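Local atomic coordinates of uncharacterized protein BT9727_2919 (Bacillus thuringiensis serovar konkukian, PDB entry 3GGM), a protein that is of unknown function but, as an N-terminal fragment of an amidohydrolase-family protein, probably belongs to an enzyme that hydrolyses non-peptide carbon-nitrogen bonds. Residues N2-T14 with S44-R58. Residues are numbered along the deposited sequence; the frame is centred on the assembly and turned at random.
Sequences NVPDMILYNGKIT and SATEKTKKIDLKRKR
Lys12 reaches over two arginines. Its CB sits above one guanidinium face of Arg58, offset toward the rim and 4.0 Å from Arg58 NH1, while Arg58 NE forms a salt bridge with Asp65 of a third subunit. CG passes Arg56 NH1 and CD the carbonyl oxygen of Arg56. The extended chain then lays Lys12 CE over the centre of the Arg56 guanidinium, with Lys12 CE 3.3 Å from Arg56 CZ. At the tip, Lys12 NZ donates to a water that in turn donates to Arg56 O, linking the two residues although Lys12 NZ and the Arg56 guanidinium are like charges lying close together.

Upstream, strands 6-9 and 50-53 run parallel, 13° apart, and backbone bonds alternate from Asp5 O to Leu54 N. On one face of the sheet, which Met6, Leu8 and Ile52 share, bends at chi2 and chi3 carry Met6 CE tightly against Ile52 CD1, 3.4 Å away; Leu54, from the loop beyond, packs its CD2 on Leu8 CD2 at 3.9 Å. On the other face, Tyr9 CG lies between the backbone N and the carbonyl carbon (chi1 65°), which brings the ring over to Asp53, one face lying on Asp53 CA, 4.0 Å from the ring centroid, in a CH-pi contact. Asp53 OD1 is gripped twice. Asn10 ND2, at 3.0 Å from Asp53 OD1, comes to its syn side along a nearly straight bond (170°). Lys55 N, 2.8 Å from Asp53 OD1, arrives from above the carboxylate plane and closes an Asx turn that runs into the type I' turn Leu54-Lys57.

Beyond these loops the parallel pairing resumes at Lys12 and Arg58, shifted by two residues. With strand 22-29 antiparallel to 6-9 and 12-14, the arrangement is consistent with the N-terminal part of the composite beta domain flanking the catalytic barrel in amidohydrolases.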
ATOM      1  N   ASN A   2     -28.183  -0.115  16.734  1.00 47.80           N
ATOM      2  CA  ASN A   2     -27.052   0.058  15.823  1.00 46.67           C
ATOM      3  C   ASN A   2     -26.791  -1.177  14.964  1.00 44.74           C
ATOM      4  O   ASN A   2     -26.372  -2.218  15.472  1.00 45.76           O
ATOM      5  CB  ASN A   2     -25.784   0.378  16.618  1.00 47.80           C
ATOM      6  CG  ASN A   2     -25.998   1.474  17.641  1.00 48.68           C
ATOM      7  OD1 ASN A   2     -26.408   2.583  17.301  1.00 50.53           O
ATOM      8  ND2 ASN A   2     -25.718   1.167  18.905  1.00 49.37           N
ATOM      9  N   VAL A   3     -27.020  -1.050  13.662  1.00 42.94           N
ATOM     10  CA  VAL A   3     -26.803  -2.154  12.734  1.00 41.34           C
ATOM     11  C   VAL A   3     -25.745  -1.762  11.705  1.00 39.97           C
ATOM     12  O   VAL A   3     -25.864  -0.729  11.045  1.00 39.49           O
ATOM     13  CB  VAL A   3     -28.108  -2.523  11.990  1.00 42.28           C
ATOM     14  CG1 VAL A   3     -27.873  -3.730  11.106  1.00 42.66           C
ATOM     15  CG2 VAL A   3     -29.215  -2.814  12.986  1.00 40.70           C
ATOM     16  N   PRO A   4     -24.691  -2.581  11.557  1.00 38.22           N
ATOM     17  CA  PRO A   4     -23.634  -2.272  10.587  1.00 36.46           C
ATOM     18  C   PRO A   4     -24.071  -2.523   9.149  1.00 35.07           C
ATOM     19  O   PRO A   4     -24.922  -3.375   8.892  1.00 34.39           O
ATOM     20  CB  PRO A   4     -22.498  -3.201  11.007  1.00 35.93           C
ATOM     21  CG  PRO A   4     -23.237  -4.412  11.503  1.00 37.98           C
ATOM     22  CD  PRO A   4     -24.357  -3.792  12.330  1.00 38.09           C
ATOM     23  N   ASP A   5     -23.487  -1.787   8.208  1.00 33.61           N
ATOM     24  CA  ASP A   5     -23.830  -1.978   6.805  1.00 34.87           C
ATOM     25  C   ASP A   5     -23.023  -3.127   6.223  1.00 34.51           C
ATOM     26  O   ASP A   5     -23.481  -3.829   5.322  1.00 36.54           O
ATOM     27  CB  ASP A   5     -23.545  -0.712   5.993  1.00 37.27           C
ATOM     28  CG  ASP A   5     -24.317   0.490   6.498  1.00 38.97           C
ATOM     29  OD1 ASP A   5     -25.477   0.310   6.932  1.00 40.89           O
ATOM     30  OD2 ASP A   5     -23.764   1.610   6.450  1.00 41.24           O
ATOM     31  N   MET A   6     -21.826  -3.325   6.762  1.00 34.61           N
ATOM     32  CA  MET A   6     -20.938  -4.371   6.275  1.00 33.47           C
ATOM     33  C   MET A   6     -20.177  -5.035   7.417  1.00 31.50           C
ATOM     34  O   MET A   6     -19.822  -4.385   8.394  1.00 28.65           O
ATOM     35  CB  MET A   6     -19.946  -3.754   5.282  1.00 35.53           C
ATOM     36  CG  MET A   6     -18.738  -4.613   4.956  1.00 38.91           C
ATOM     37  SD  MET A   6     -19.131  -6.054   3.957  1.00 43.51           S
ATOM     38  CE  MET A   6     -19.386  -5.244   2.344  1.00 43.28           C
ATOM     39  N   ILE A   7     -19.935  -6.335   7.277  1.00 29.60           N
ATOM     40  CA  ILE A   7     -19.183  -7.095   8.267  1.00 28.59           C
ATOM     41  C   ILE A   7     -18.251  -8.053   7.537  1.00 27.33           C
ATOM     42  O   ILE A   7     -18.706  -8.948   6.831  1.00 26.44           O
ATOM     43  CB  ILE A   7     -20.098  -7.930   9.182  1.00 29.34           C
ATOM     44  CG1 ILE A   7     -20.934  -7.007  10.070  1.00 31.76           C
ATOM     45  CG2 ILE A   7     -19.250  -8.881  10.026  1.00 30.60           C
ATOM     46  CD1 ILE A   7     -21.830  -7.738  11.050  1.00 30.81           C
ATOM     47  N   LEU A   8     -16.947  -7.833   7.676  1.00 24.97           N
ATOM     48  CA  LEU A   8     -15.973  -8.713   7.053  1.00 24.39           C
ATOM     49  C   LEU A   8     -15.479  -9.582   8.197  1.00 23.04           C
ATOM     50  O   LEU A   8     -15.054  -9.055   9.226  1.00 23.16           O
ATOM     51  CB  LEU A   8     -14.807  -7.918   6.464  1.00 24.87           C
ATOM     52  CG  LEU A   8     -15.089  -6.943   5.315  1.00 26.54           C
ATOM     53  CD1 LEU A   8     -15.691  -5.656   5.860  1.00 28.53           C
ATOM     54  CD2 LEU A   8     -13.789  -6.625   4.600  1.00 26.97           C
ATOM     55  N   TYR A   9     -15.552 -10.901   8.035  1.00 21.91           N
ATOM     56  CA  TYR A   9     -15.105 -11.807   9.097  1.00 21.98           C
ATOM     57  C   TYR A   9     -14.252 -12.966   8.589  1.00 21.37           C
ATOM     58  O   TYR A   9     -14.056 -13.133   7.386  1.00 18.21           O
ATOM     59  CB  TYR A   9     -16.305 -12.368   9.859  1.00 21.09           C
ATOM     60  CG  TYR A   9     -17.188 -13.251   9.005  1.00 22.63           C
ATOM     61  CD1 TYR A   9     -18.011 -12.708   8.020  1.00 22.41           C
ATOM     62  CD2 TYR A   9     -17.151 -14.638   9.145  1.00 21.92           C
ATOM     63  CE1 TYR A   9     -18.781 -13.535   7.184  1.00 23.62           C
ATOM     64  CE2 TYR A   9     -17.910 -15.467   8.323  1.00 24.66           C
ATOM     65  CZ  TYR A   9     -18.720 -14.914   7.346  1.00 24.09           C
ATOM     66  OH  TYR A   9     -19.452 -15.752   6.535  1.00 26.13           O
ATOM     67  N   ASN A  10     -13.757 -13.761   9.535  1.00 20.07           N
ATOM     68  CA  ASN A  10     -12.909 -14.916   9.261  1.00 20.13           C
ATOM     69  C   ASN A  10     -11.655 -14.558   8.463  1.00 20.81           C
ATOM     70  O   ASN A  10     -11.256 -15.269   7.525  1.00 19.58           O
ATOM     71  CB  ASN A  10     -13.718 -16.007   8.547  1.00 20.01           C
ATOM     72  CG  ASN A  10     -12.929 -17.280   8.354  1.00 20.39           C
ATOM     73  OD1 ASN A  10     -12.223 -17.721   9.255  1.00 18.99           O
ATOM     74  ND2 ASN A  10     -13.058 -17.892   7.174  1.00 19.15           N
ATOM     75  N   GLY A  11     -11.023 -13.454   8.863  1.00 21.39           N
ATOM     76  CA  GLY A  11      -9.814 -12.999   8.200  1.00 19.10           C
ATOM     77  C   GLY A  11      -8.725 -12.609   9.182  1.00 18.99           C
ATOM     78  O   GLY A  11      -8.764 -12.984  10.357  1.00 19.24           O
ATOM     79  N   LYS A  12      -7.732 -11.874   8.695  1.00 18.86           N
ATOM     80  CA  LYS A  12      -6.632 -11.408   9.529  1.00 20.29           C
ATOM     81  C   LYS A  12      -6.642  -9.905   9.327  1.00 21.76           C
ATOM     82  O   LYS A  12      -6.395  -9.426   8.222  1.00 20.23           O
ATOM     83  CB  LYS A  12      -5.305 -11.996   9.052  1.00 23.20           C
ATOM     84  CG  LYS A  12      -5.288 -13.520   9.050  1.00 24.70           C
ATOM     85  CD  LYS A  12      -4.102 -14.048   8.260  1.00 25.86           C
ATOM     86  CE  LYS A  12      -4.100 -15.567   8.217  1.00 29.81           C
ATOM     87  NZ  LYS A  12      -2.962 -16.094   7.403  1.00 30.44           N
ATOM     88  N   ILE A  13      -6.939  -9.173  10.394  1.00 22.75           N
ATOM     89  CA  ILE A  13      -7.024  -7.721  10.312  1.00 22.38           C
ATOM     90  C   ILE A  13      -6.191  -7.012  11.385  1.00 22.80           C
ATOM     91  O   ILE A  13      -6.444  -7.147  12.584  1.00 21.31           O
ATOM     92  CB  ILE A  13      -8.490  -7.279  10.437  1.00 22.14           C
ATOM     93  CG1 ILE A  13      -9.364  -8.133   9.510  1.00 23.63           C
ATOM     94  CG2 ILE A  13      -8.619  -5.801  10.098  1.00 22.44           C
ATOM     95  CD1 ILE A  13     -10.844  -8.107   9.834  1.00 20.85           C
ATOM     96  N   THR A  14      -5.199  -6.254  10.941  1.00 21.22           N
ATOM     97  CA  THR A  14      -4.342  -5.520  11.858  1.00 22.16           C
ATOM     98  C   THR A  14      -4.984  -4.220  12.325  1.00 21.83           C
ATOM     99  O   THR A  14      -5.543  -3.471  11.518  1.00 18.30           O
ATOM    100  CB  THR A  14      -2.996  -5.169  11.193  1.00 21.96           C
ATOM    101  OG1 THR A  14      -2.317  -6.380  10.847  1.00 24.79           O
ATOM    102  CG2 THR A  14      -2.116  -4.352  12.160  1.00 22.80           C
ATOM    103  N   SER A  44     -24.694  -9.086  15.472  1.00 35.56           N
ATOM    104  CA  SER A  44     -25.213  -7.720  15.381  1.00 36.36           C
ATOM    105  C   SER A  44     -25.792  -7.428  14.005  1.00 36.88           C
ATOM    106  O   SER A  44     -26.462  -6.415  13.804  1.00 37.04           O
ATOM    107  CB  SER A  44     -24.096  -6.719  15.663  1.00 37.29           C
ATOM    108  OG  SER A  44     -23.192  -6.674  14.570  1.00 36.79           O
ATOM    109  N   ALA A  45     -25.530  -8.319  13.057  1.00 37.03           N
ATOM    110  CA  ALA A  45     -26.008  -8.150  11.693  1.00 39.88           C
ATOM    111  C   ALA A  45     -27.509  -8.401  11.531  1.00 42.07           C
ATOM    112  O   ALA A  45     -28.134  -9.077  12.347  1.00 41.21           O
ATOM    113  CB  ALA A  45     -25.233  -9.081  10.766  1.00 38.17           C
ATOM    114  N   THR A  46     -28.072  -7.840  10.464  1.00 45.37           N
ATOM    115  CA  THR A  46     -29.481  -8.020  10.120  1.00 48.83           C
ATOM    116  C   THR A  46     -29.553  -8.150   8.599  1.00 50.38           C
ATOM    117  O   THR A  46     -28.559  -7.930   7.907  1.00 52.22           O
ATOM    118  CB  THR A  46     -30.366  -6.822  10.564  1.00 48.21           C
ATOM    119  OG1 THR A  46     -29.962  -5.634   9.874  1.00 50.78           O
ATOM    120  CG2 THR A  46     -30.250  -6.605  12.060  1.00 47.58           C
ATOM    121  N   GLU A  47     -30.724  -8.512   8.090  1.00 51.69           N
ATOM    122  CA  GLU A  47     -30.943  -8.690   6.657  1.00 53.02           C
ATOM    123  C   GLU A  47     -30.191  -7.689   5.775  1.00 52.75           C
ATOM    124  O   GLU A  47     -29.672  -8.050   4.717  1.00 53.90           O
ATOM    125  CB  GLU A  47     -32.445  -8.597   6.357  1.00 55.33           C
ATOM    126  CG  GLU A  47     -33.296  -9.647   7.068  1.00 58.36           C
ATOM    127  CD  GLU A  47     -33.329 -10.980   6.334  1.00 60.12           C
ATOM    128  OE1 GLU A  47     -33.886 -11.030   5.211  1.00 60.55           O
ATOM    129  OE2 GLU A  47     -32.801 -11.975   6.880  1.00 60.31           O
ATOM    130  N   LYS A  48     -30.123  -6.438   6.216  1.00 51.78           N
ATOM    131  CA  LYS A  48     -29.463  -5.389   5.449  1.00 50.71           C
ATOM    132  C   LYS A  48     -27.934  -5.378   5.484  1.00 49.00           C
ATOM    133  O   LYS A  48     -27.290  -4.884   4.559  1.00 49.84           O
ATOM    134  CB  LYS A  48     -29.982  -4.022   5.899  1.00 51.74           C
ATOM    135  CG  LYS A  48     -31.478  -3.841   5.696  1.00 53.64           C
ATOM    136  CD  LYS A  48     -31.903  -2.399   5.950  1.00 54.07           C
ATOM    137  CE  LYS A  48     -33.397  -2.215   5.717  1.00 53.40           C
ATOM    138  NZ  LYS A  48     -33.795  -0.787   5.887  1.00 53.25           N
ATOM    139  N   THR A  49     -27.347  -5.923   6.541  1.00 46.10           N
ATOM    140  CA  THR A  49     -25.897  -5.919   6.659  1.00 43.93           C
ATOM    141  C   THR A  49     -25.206  -6.830   5.652  1.00 42.02           C
ATOM    142  O   THR A  49     -25.502  -8.021   5.577  1.00 41.24           O
ATOM    143  CB  THR A  49     -25.453  -6.340   8.077  1.00 44.32           C
ATOM    144  OG1 THR A  49     -25.543  -7.761   8.202  1.00 47.86           O
ATOM    145  CG2 THR A  49     -26.354  -5.716   9.119  1.00 42.48           C
ATOM    146  N   LYS A  50     -24.289  -6.263   4.873  1.00 41.34           N
ATOM    147  CA  LYS A  50     -23.532  -7.052   3.908  1.00 41.22           C
ATOM    148  C   LYS A  50     -22.445  -7.768   4.703  1.00 40.32           C
ATOM    149  O   LYS A  50     -21.787  -7.161   5.548  1.00 39.78           O
ATOM    150  CB  LYS A  50     -22.869  -6.167   2.848  1.00 43.02           C
ATOM    151  CG  LYS A  50     -23.824  -5.508   1.867  1.00 46.23           C
ATOM    152  CD  LYS A  50     -24.307  -4.150   2.362  1.00 49.81           C
ATOM    153  CE  LYS A  50     -23.176  -3.123   2.363  1.00 50.08           C
ATOM    154  NZ  LYS A  50     -23.653  -1.771   2.777  1.00 50.57           N
ATOM    155  N   LYS A  51     -22.263  -9.055   4.447  1.00 39.16           N
ATOM    156  CA  LYS A  51     -21.246  -9.811   5.161  1.00 38.28           C
ATOM    157  C   LYS A  51     -20.286 -10.463   4.178  1.00 36.74           C
ATOM    158  O   LYS A  51     -20.700 -11.033   3.173  1.00 37.07           O
ATOM    159  CB  LYS A  51     -21.901 -10.853   6.070  1.00 38.17           C
ATOM    160  CG  LYS A  51     -23.064 -11.586   5.440  1.00 41.85           C
ATOM    161  CD  LYS A  51     -23.747 -12.520   6.434  1.00 40.49           C
ATOM    162  CE  LYS A  51     -24.373 -11.749   7.585  1.00 41.64           C
ATOM    163  NZ  LYS A  51     -25.134 -12.642   8.506  1.00 43.34           N
ATOM    164  N   ILE A  52     -18.997 -10.354   4.468  1.00 33.53           N
ATOM    165  CA  ILE A  52     -17.980 -10.918   3.598  1.00 30.77           C
ATOM    166  C   ILE A  52     -17.061 -11.870   4.344  1.00 29.58           C
ATOM    167  O   ILE A  52     -16.330 -11.468   5.249  1.00 29.53           O
ATOM    168  CB  ILE A  52     -17.099  -9.817   2.971  1.00 31.11           C
ATOM    169  CG1 ILE A  52     -17.961  -8.853   2.152  1.00 32.09           C
ATOM    170  CG2 ILE A  52     -16.026 -10.450   2.103  1.00 29.50           C
ATOM    171  CD1 ILE A  52     -17.168  -7.736   1.504  1.00 34.34           C
ATOM    172  N   ASP A  53     -17.098 -13.131   3.941  1.00 27.28           N
ATOM    173  CA  ASP A  53     -16.251 -14.152   4.534  1.00 26.25           C
ATOM    174  C   ASP A  53     -14.889 -13.996   3.859  1.00 24.65           C
ATOM    175  O   ASP A  53     -14.723 -14.359   2.692  1.00 24.74           O
ATOM    176  CB  ASP A  53     -16.831 -15.543   4.248  1.00 27.15           C
ATOM    177  CG  ASP A  53     -15.972 -16.658   4.810  1.00 27.88           C
ATOM    178  OD1 ASP A  53     -14.815 -16.385   5.188  1.00 24.85           O
ATOM    179  OD2 ASP A  53     -16.456 -17.809   4.869  1.00 28.38           O
ATOM    180  N   LEU A  54     -13.925 -13.451   4.597  1.00 22.93           N
ATOM    181  CA  LEU A  54     -12.578 -13.218   4.088  1.00 23.22           C
ATOM    182  C   LEU A  54     -11.780 -14.497   3.779  1.00 24.80           C
ATOM    183  O   LEU A  54     -10.690 -14.429   3.206  1.00 22.99           O
ATOM    184  CB  LEU A  54     -11.791 -12.358   5.088  1.00 23.09           C
ATOM    185  CG  LEU A  54     -12.330 -10.936   5.281  1.00 24.12           C
ATOM    186  CD1 LEU A  54     -11.659 -10.279   6.480  1.00 22.57           C
ATOM    187  CD2 LEU A  54     -12.099 -10.120   3.998  1.00 22.95           C
ATOM    188  N   LYS A  55     -12.310 -15.649   4.182  1.00 23.45           N
ATOM    189  CA  LYS A  55     -11.638 -16.928   3.938  1.00 25.56           C
ATOM    190  C   LYS A  55     -10.154 -16.884   4.302  1.00 22.93           C
ATOM    191  O   LYS A  55      -9.302 -17.359   3.551  1.00 21.56           O
ATOM    192  CB  LYS A  55     -11.816 -17.333   2.472  1.00 27.83           C
ATOM    193  CG  LYS A  55     -13.273 -17.568   2.103  1.00 33.84           C
ATOM    194  CD  LYS A  55     -13.420 -18.182   0.715  1.00 37.70           C
ATOM    195  CE  LYS A  55     -14.861 -18.577   0.456  1.00 41.08           C
ATOM    196  NZ  LYS A  55     -15.057 -19.058  -0.946  1.00 42.91           N
ATOM    197  N   ARG A  56      -9.877 -16.312   5.470  1.00 21.33           N
ATOM    198  CA  ARG A  56      -8.538 -16.163   6.031  1.00 21.43           C
ATOM    199  C   ARG A  56      -7.564 -15.265   5.285  1.00 21.35           C
ATOM    200  O   ARG A  56      -6.362 -15.320   5.521  1.00 21.06           O
ATOM    201  CB  ARG A  56      -7.910 -17.539   6.300  1.00 23.22           C
ATOM    202  CG  ARG A  56      -8.541 -18.253   7.520  1.00 21.14           C
ATOM    203  CD  ARG A  56      -8.039 -17.681   8.846  1.00 22.52           C
ATOM    204  NE  ARG A  56      -6.679 -18.142   9.151  1.00 24.33           N
ATOM    205  CZ  ARG A  56      -5.906 -17.637  10.108  1.00 26.38           C
ATOM    206  NH1 ARG A  56      -6.343 -16.637  10.870  1.00 27.59           N
ATOM    207  NH2 ARG A  56      -4.694 -18.139  10.313  1.00 28.35           N
ATOM    208  N   LYS A  57      -8.080 -14.442   4.381  1.00 21.37           N
ATOM    209  CA  LYS A  57      -7.242 -13.487   3.663  1.00 23.95           C
ATOM    210  C   LYS A  57      -6.988 -12.358   4.658  1.00 24.90           C
ATOM    211  O   LYS A  57      -7.772 -12.162   5.592  1.00 22.99           O
ATOM    212  CB  LYS A  57      -7.985 -12.858   2.481  1.00 25.68           C
ATOM    213  CG  LYS A  57      -8.372 -13.779   1.352  1.00 28.03           C
ATOM    214  CD  LYS A  57      -9.175 -12.999   0.316  1.00 28.77           C
ATOM    215  CE  LYS A  57      -9.513 -13.854  -0.891  1.00 30.30           C
ATOM    216  NZ  LYS A  57     -10.431 -14.971  -0.547  1.00 32.34           N
ATOM    217  N   ARG A  58      -5.915 -11.605   4.441  1.00 24.17           N
ATOM    218  CA  ARG A  58      -5.612 -10.471   5.288  1.00 22.97           C
ATOM    219  C   ARG A  58      -6.407  -9.309   4.733  1.00 23.17           C
ATOM    220  O   ARG A  58      -6.414  -9.096   3.523  1.00 23.51           O
ATOM    221  CB  ARG A  58      -4.122 -10.130   5.234  1.00 23.28           C
ATOM    222  CG  ARG A  58      -3.773  -8.852   5.999  1.00 26.83           C
ATOM    223  CD  ARG A  58      -2.255  -8.643   6.065  1.00 31.37           C
ATOM    224  NE  ARG A  58      -1.582  -9.730   6.780  1.00 33.65           N
ATOM    225  CZ  ARG A  58      -1.701  -9.964   8.084  1.00 35.02           C
ATOM    226  NH1 ARG A  58      -2.470  -9.190   8.841  1.00 33.79           N
ATOM    227  NH2 ARG A  58      -1.046 -10.973   8.636  1.00 36.12           N
TER
HETATM  228  O   HOH W   1     -27.323  -4.773  15.846  1.00 45.11           O
HETATM  229  O   HOH W   2      -8.553 -15.519  11.397  1.00 32.43           O
HETATM  230  O   HOH W   3      -3.672 -15.024   4.840  1.00 44.39           O